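MucR Phosphodiesterase (Pseudomonas aeruginosa, PDB 5M1T) belongs to the EAL-domain family, whose fold is a TIM-like barrel, and binds the ligand C2E together with magnesium ions. Local coordinates at residues A[99-102]-A[103-107]; A[134-137]-A[138-142]; A[147-150]-A[151-154]. One frame throughout, in Å; residues are numbered along the deposited sequence.

How the interactions relate
Interaction 1 comes first along the chain, inside helix 93-113; the chain then passes through strand 120-124 to interaction 2, the opening turns of helix 135-145, and next to interaction 3, the turn that leads into strand 153-158. Each contact closes only a short local turn, so the three run in series, without nesting or crossing. In space they converge. Helix 93-113 lies beside helix 135-145 through Leu101 and Ala142, while Cys105 touches Leu148 of the turn and Val139 meets Leu153 where the strand begins. Together they join two outer helices of the EAL barrel to the parallel strand that follows them.

Interaction 1: A[99-102]-A[103-107]; sequences WVLD and EACRQ
Glu103 N donates to Trp99 O at 3.0 Å, nearly straight (173° at the hydrogen), the first of four successive i to i+4 bonds from 103-107 back to 99-102 in an unbroken alpha helix; Ala104, Cys105 and Arg106 bind Val100, Leu101 and Asp102 in the same way. One turn apart on the same side of the helix, Trp99 and Glu103 then meet through their side chains: Glu103 CB sits over one face of the indole, offset toward its rim, 4.2 Å from Trp99 CZ2. The helix is 93-113, an outer helix of the TIM-like EAL barrel, and its inward side suits small or branched apolar residues: Ala104 packs on strand 120-124, and Val100 also touches the bound C2E. On the side facing helix 135-145, Leu101 CD1 lies 4.1 Å from Cys105 SG, which its chi1 of -74° places beside the backbone N. Glu103 packs beside strand 46-55, on Leu48 and Tyr50. The exposed Arg106 runs extended from the backbone and bends at chi3 (61°), presenting its guanidinium side-on to Glu103: NE holds OE1 at 3.1 Å while NH2 holds OE2 at 2.9 Å. Glu103 OE1 lies in the guanidinium plane, yet NE approaches it from above the carboxylate plane, so the two flat groups are not coplanar. Asp102 turns elsewhere, its OD1 hydrogen-bonded to His146 and paired with Arg145.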
# COMPACT_ATOMS: atom_id res chain seq x y z
N TRP A 99 -10.72 13.00 2.77
CA TRP A 99 -11.24 14.31 3.12
C TRP A 99 -10.10 15.34 3.16
O TRP A 99 -10.21 16.44 2.63
CB TRP A 99 -12.01 14.29 4.44
CG TRP A 99 -12.47 15.66 4.75
CD1 TRP A 99 -13.57 16.26 4.27
CD2 TRP A 99 -11.78 16.63 5.54
NE1 TRP A 99 -13.64 17.55 4.73
CE2 TRP A 99 -12.57 17.80 5.52
CE3 TRP A 99 -10.60 16.62 6.28
CZ2 TRP A 99 -12.20 18.96 6.21
CZ3 TRP A 99 -10.23 17.76 6.96
CH2 TRP A 99 -11.02 18.92 6.91
N VAL A 100 -8.99 14.96 3.76
CA VAL A 100 -7.80 15.83 3.80
C VAL A 100 -7.32 16.21 2.40
O VAL A 100 -7.13 17.39 2.10
CB VAL A 100 -6.67 15.15 4.58
CG1 VAL A 100 -5.33 15.80 4.27
CG2 VAL A 100 -6.97 15.21 6.07
N LEU A 101 -7.14 15.23 1.53
CA LEU A 101 -6.69 15.46 0.17
C LEU A 101 -7.66 16.36 -0.62
O LEU A 101 -7.22 17.29 -1.29
CB LEU A 101 -6.53 14.12 -0.55
CG LEU A 101 -5.96 14.11 -1.97
CD1 LEU A 101 -4.61 14.80 -2.09
CD2 LEU A 101 -5.86 12.66 -2.39
N ASP A 102 -8.95 16.07 -0.52
CA ASP A 102 -10.00 16.89 -1.15
C ASP A 102 -9.94 18.37 -0.73
O ASP A 102 -9.86 19.23 -1.56
CB ASP A 102 -11.38 16.37 -0.78
CG ASP A 102 -12.48 17.15 -1.43
OD1 ASP A 102 -12.54 17.14 -2.68
OD2 ASP A 102 -13.28 17.79 -0.71
N GLU A 103 -9.97 18.62 0.57
CA GLU A 103 -9.93 19.96 1.13
C GLU A 103 -8.63 20.69 0.84
O GLU A 103 -8.62 21.91 0.66
CB GLU A 103 -10.13 19.88 2.66
CG GLU A 103 -10.00 21.20 3.40
CD GLU A 103 -11.18 22.16 3.20
OE1 GLU A 103 -12.17 21.83 2.51
OE2 GLU A 103 -11.10 23.28 3.73
N ALA A 104 -7.52 19.97 0.81
CA ALA A 104 -6.23 20.57 0.49
C ALA A 104 -6.23 21.00 -0.98
O ALA A 104 -5.72 22.05 -1.36
CB ALA A 104 -5.12 19.58 0.74
N CYS A 105 -6.76 20.15 -1.83
CA CYS A 105 -6.80 20.47 -3.26
C CYS A 105 -7.75 21.62 -3.52
O CYS A 105 -7.49 22.47 -4.35
CB CYS A 105 -7.17 19.24 -4.11
SG CYS A 105 -5.82 18.03 -4.24
N ARG A 106 -8.85 21.66 -2.78
CA ARG A 106 -9.84 22.73 -2.92
C ARG A 106 -9.20 24.05 -2.55
O ARG A 106 -9.31 25.06 -3.27
CB ARG A 106 -11.03 22.48 -2.00
CG ARG A 106 -12.24 23.37 -2.31
CD ARG A 106 -13.39 23.20 -1.32
NE ARG A 106 -13.01 23.54 0.05
CZ ARG A 106 -12.92 24.79 0.54
NH1 ARG A 106 -13.22 25.85 -0.21
NH2 ARG A 106 -12.53 24.99 1.80
N GLN A 107 -8.50 24.03 -1.42
CA GLN A 107 -7.83 25.20 -0.93
C GLN A 107 -6.74 25.72 -1.87
O GLN A 107 -6.63 26.94 -2.08
CB GLN A 107 -7.24 24.93 0.44
CG GLN A 107 -6.82 26.19 1.16
CD GLN A 107 -7.99 27.15 1.38
OE1 GLN A 107 -9.02 26.78 1.94
NE2 GLN A 107 -7.83 28.37 0.93

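Interaction 2: A[134-137]-A[138-142]; sequences GLVD and SVRNA
Asp137 and Arg140 are brought together by different torsions: chi1 of -70° sets the Asp137 carboxylate beside its own backbone N, whereas Arg140 leaves the helix extended and swings round at chi3 (29°). They meet three residues apart in the first turns of helix 135-145, an outer helix of the TIM-like EAL barrel, which follows strand 120-124 in the chain and precedes strand 153-158. The salt bridge is weak, Arg140 NH2 to Asp137 OD1 at 3.3 Å. OD1 lies at the guanidinium edge in its plane, while the carboxylate is turned 54° against that plane. A water lies between Arg140 NE and Asp137 OD1, but the bridge is doubtful because its contact with NE is too short. Val136 CG1 touches the end of the arginine, 3.6 Å from Arg140 NH2. An acid near the start of a helix probably also gains from the helix dipole, and Asp137 OD2 makes a long, weak ion pair with Arg234 of the second subunit. One turn apart on the buried side of the same helix, Leu135 CD1 lies 4.3 Å from Val139 CG2. Branched and apolar, Val139 also packs on Leu153 and Leu155 of strand 153-158. Ser138, small enough to sit against helix 93-113, bonds through OG to Glu98. Its backbone N meets Gly134 O at 2.9 Å, and three residues on Asn141 N reaches Asp137 O at 2.8 Å.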
# COMPACT_ATOMS: atom_id res chain seq x y z
N GLY A 134 -5.56 1.97 -3.93
CA GLY A 134 -6.21 3.06 -4.61
C GLY A 134 -5.53 4.41 -4.51
O GLY A 134 -6.05 5.40 -5.06
N LEU A 135 -4.37 4.49 -3.85
CA LEU A 135 -3.72 5.79 -3.63
C LEU A 135 -3.63 6.64 -4.87
O LEU A 135 -4.05 7.79 -4.83
CB LEU A 135 -2.32 5.63 -3.05
CG LEU A 135 -1.54 6.96 -2.91
CD1 LEU A 135 -2.14 7.83 -1.81
CD2 LEU A 135 -0.10 6.66 -2.60
N VAL A 136 -3.07 6.10 -5.94
CA VAL A 136 -2.82 6.87 -7.18
C VAL A 136 -4.09 7.31 -7.89
O VAL A 136 -4.13 8.41 -8.43
CB VAL A 136 -1.97 6.08 -8.19
CG1 VAL A 136 -1.88 6.82 -9.51
CG2 VAL A 136 -0.58 5.88 -7.62
N ASP A 137 -5.10 6.45 -7.92
CA ASP A 137 -6.37 6.80 -8.51
C ASP A 137 -6.99 7.93 -7.73
O ASP A 137 -7.54 8.86 -8.31
CB ASP A 137 -7.32 5.59 -8.58
CG ASP A 137 -6.87 4.55 -9.57
OD1 ASP A 137 -5.86 4.78 -10.27
OD2 ASP A 137 -7.51 3.48 -9.66
N SER A 138 -6.87 7.87 -6.41
CA SER A 138 -7.45 8.89 -5.50
C SER A 138 -6.76 10.25 -5.65
O SER A 138 -7.39 11.30 -5.54
CB SER A 138 -7.32 8.37 -4.06
OG SER A 138 -7.64 9.35 -3.09
N VAL A 139 -5.45 10.23 -5.91
CA VAL A 139 -4.74 11.48 -6.12
C VAL A 139 -5.18 12.07 -7.43
O VAL A 139 -5.59 13.21 -7.49
CB VAL A 139 -3.21 11.29 -6.07
CG1 VAL A 139 -2.47 12.47 -6.67
CG2 VAL A 139 -2.79 11.06 -4.62
N ARG A 140 -5.14 11.27 -8.48
CA ARG A 140 -5.62 11.70 -9.81
C ARG A 140 -7.05 12.23 -9.74
O ARG A 140 -7.32 13.29 -10.27
CB ARG A 140 -5.49 10.56 -10.84
CG ARG A 140 -6.20 10.85 -12.15
CD ARG A 140 -5.89 9.85 -13.26
NE ARG A 140 -5.55 8.52 -12.75
CZ ARG A 140 -4.33 7.97 -12.79
NH1 ARG A 140 -3.29 8.61 -13.31
NH2 ARG A 140 -4.15 6.75 -12.29
N ASN A 141 -7.97 11.52 -9.08
CA ASN A 141 -9.36 11.98 -8.98
C ASN A 141 -9.47 13.33 -8.25
O ASN A 141 -10.25 14.20 -8.66
CB ASN A 141 -10.28 10.98 -8.27
CG ASN A 141 -10.39 9.62 -8.98
OD1 ASN A 141 -9.95 9.42 -10.12
ND2 ASN A 141 -10.98 8.67 -8.29
N ALA A 142 -8.72 13.51 -7.15
CA ALA A 142 -8.81 14.76 -6.37
C ALA A 142 -8.30 15.99 -7.14
O ALA A 142 -8.85 17.07 -6.99
CB ALA A 142 -8.06 14.64 -5.06
O HOH W 1 -6.94 6.53 -12.01

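Interaction 3: A[147-150]-A[151-154]; sequences SLEP and SHLI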
# COMPACT_ATOMS: atom_id res chain seq x y z
N SER A 147 -9.74 20.75 -10.53
CA SER A 147 -8.97 21.33 -11.65
C SER A 147 -7.61 21.87 -11.20
O SER A 147 -7.24 23.03 -11.49
CB SER A 147 -9.77 22.44 -12.32
OG SER A 147 -11.10 22.03 -12.50
N LEU A 148 -6.85 21.03 -10.51
CA LEU A 148 -5.60 21.46 -9.89
C LEU A 148 -4.41 20.84 -10.60
O LEU A 148 -4.31 19.62 -10.69
CB LEU A 148 -5.59 21.09 -8.40
CG LEU A 148 -4.32 21.53 -7.65
CD1 LEU A 148 -4.13 23.05 -7.62
CD2 LEU A 148 -4.34 20.95 -6.26
N GLU A 149 -3.52 21.67 -11.11
CA GLU A 149 -2.32 21.17 -11.76
C GLU A 149 -1.52 20.34 -10.78
O GLU A 149 -1.32 20.76 -9.64
CB GLU A 149 -1.47 22.34 -12.28
CG GLU A 149 -2.23 23.24 -13.23
CD GLU A 149 -2.93 24.39 -12.49
OE1 GLU A 149 -3.32 24.24 -11.31
OE2 GLU A 149 -3.05 25.48 -13.10
N PRO A 150 -1.03 19.17 -11.21
CA PRO A 150 -0.41 18.23 -10.28
C PRO A 150 0.86 18.77 -9.65
O PRO A 150 1.18 18.35 -8.57
CB PRO A 150 -0.12 17.02 -11.15
CG PRO A 150 -1.12 17.11 -12.26
CD PRO A 150 -1.11 18.58 -12.56
N SER A 151 1.54 19.70 -10.31
CA SER A 151 2.76 20.30 -9.78
C SER A 151 2.52 21.15 -8.52
O SER A 151 3.47 21.47 -7.82
CB SER A 151 3.48 21.14 -10.84
OG SER A 151 2.60 22.12 -11.39
N HIS A 152 1.26 21.49 -8.22
CA HIS A 152 0.97 22.28 -7.02
C HIS A 152 0.65 21.45 -5.78
O HIS A 152 0.35 21.99 -4.71
CB HIS A 152 -0.14 23.27 -7.31
CG HIS A 152 0.30 24.40 -8.19
ND1 HIS A 152 1.32 25.26 -7.82
CD2 HIS A 152 -0.11 24.80 -9.41
CE1 HIS A 152 1.52 26.14 -8.79
NE2 HIS A 152 0.66 25.88 -9.76
N LEU A 153 0.77 20.13 -5.91
CA LEU A 153 0.56 19.20 -4.83
C LEU A 153 1.86 18.48 -4.50
O LEU A 153 2.57 18.02 -5.39
CB LEU A 153 -0.49 18.18 -5.21
CG LEU A 153 -0.71 17.06 -4.19
CD1 LEU A 153 -1.35 17.56 -2.91
CD2 LEU A 153 -1.57 15.98 -4.82
N ILE A 154 2.17 18.38 -3.21
CA ILE A 154 3.35 17.66 -2.75
C ILE A 154 2.85 16.57 -1.83
O ILE A 154 1.96 16.82 -0.98
CB ILE A 154 4.32 18.60 -1.98
CG1 ILE A 154 5.07 19.50 -2.95
CG2 ILE A 154 5.31 17.80 -1.12
CD1 ILE A 154 5.84 20.64 -2.28
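His152 N donates to Glu149 O at 3.0 Å, a fairly straight bond (165° at the hydrogen) that spans three residues and marks a 3-10 turn. The turn belongs to a helix-to-strand connection of the TIM-like EAL barrel: Ser147, with its positive phi, is the C-prime residue of the Schellman motif ending helix 135-145, and strand 153-158 starts at Leu153. A second bond of the same span, Leu153 N to Pro150 O, is longer at 3.2 Å. Proline suits the beginning of such a turn, since its ring fixes phi near -64° and its nitrogen has no hydrogen to offer. Glu149 and His152 run side by side, with Glu149 OE1 3.8 Å from His152 CD2 at the ring edge and the carboxylate turned 75° against the ring. Each polar end has its main partner on another part of the fold: Glu149 OE1 forms a salt bridge with Arg109 of helix 93-113, and His152 ND1 bonds to Asn120 OD1, which helps to fix the imidazole. Leucines suit the inner side: the side chain of Leu153 packs on Ile121, Val123 and Leu143, and Leu148 packs on Met108 and Leu112. Within the turn, Leu148 crosses the base of the histidine at a slant, its CD1 4.0 Å from His152 CB.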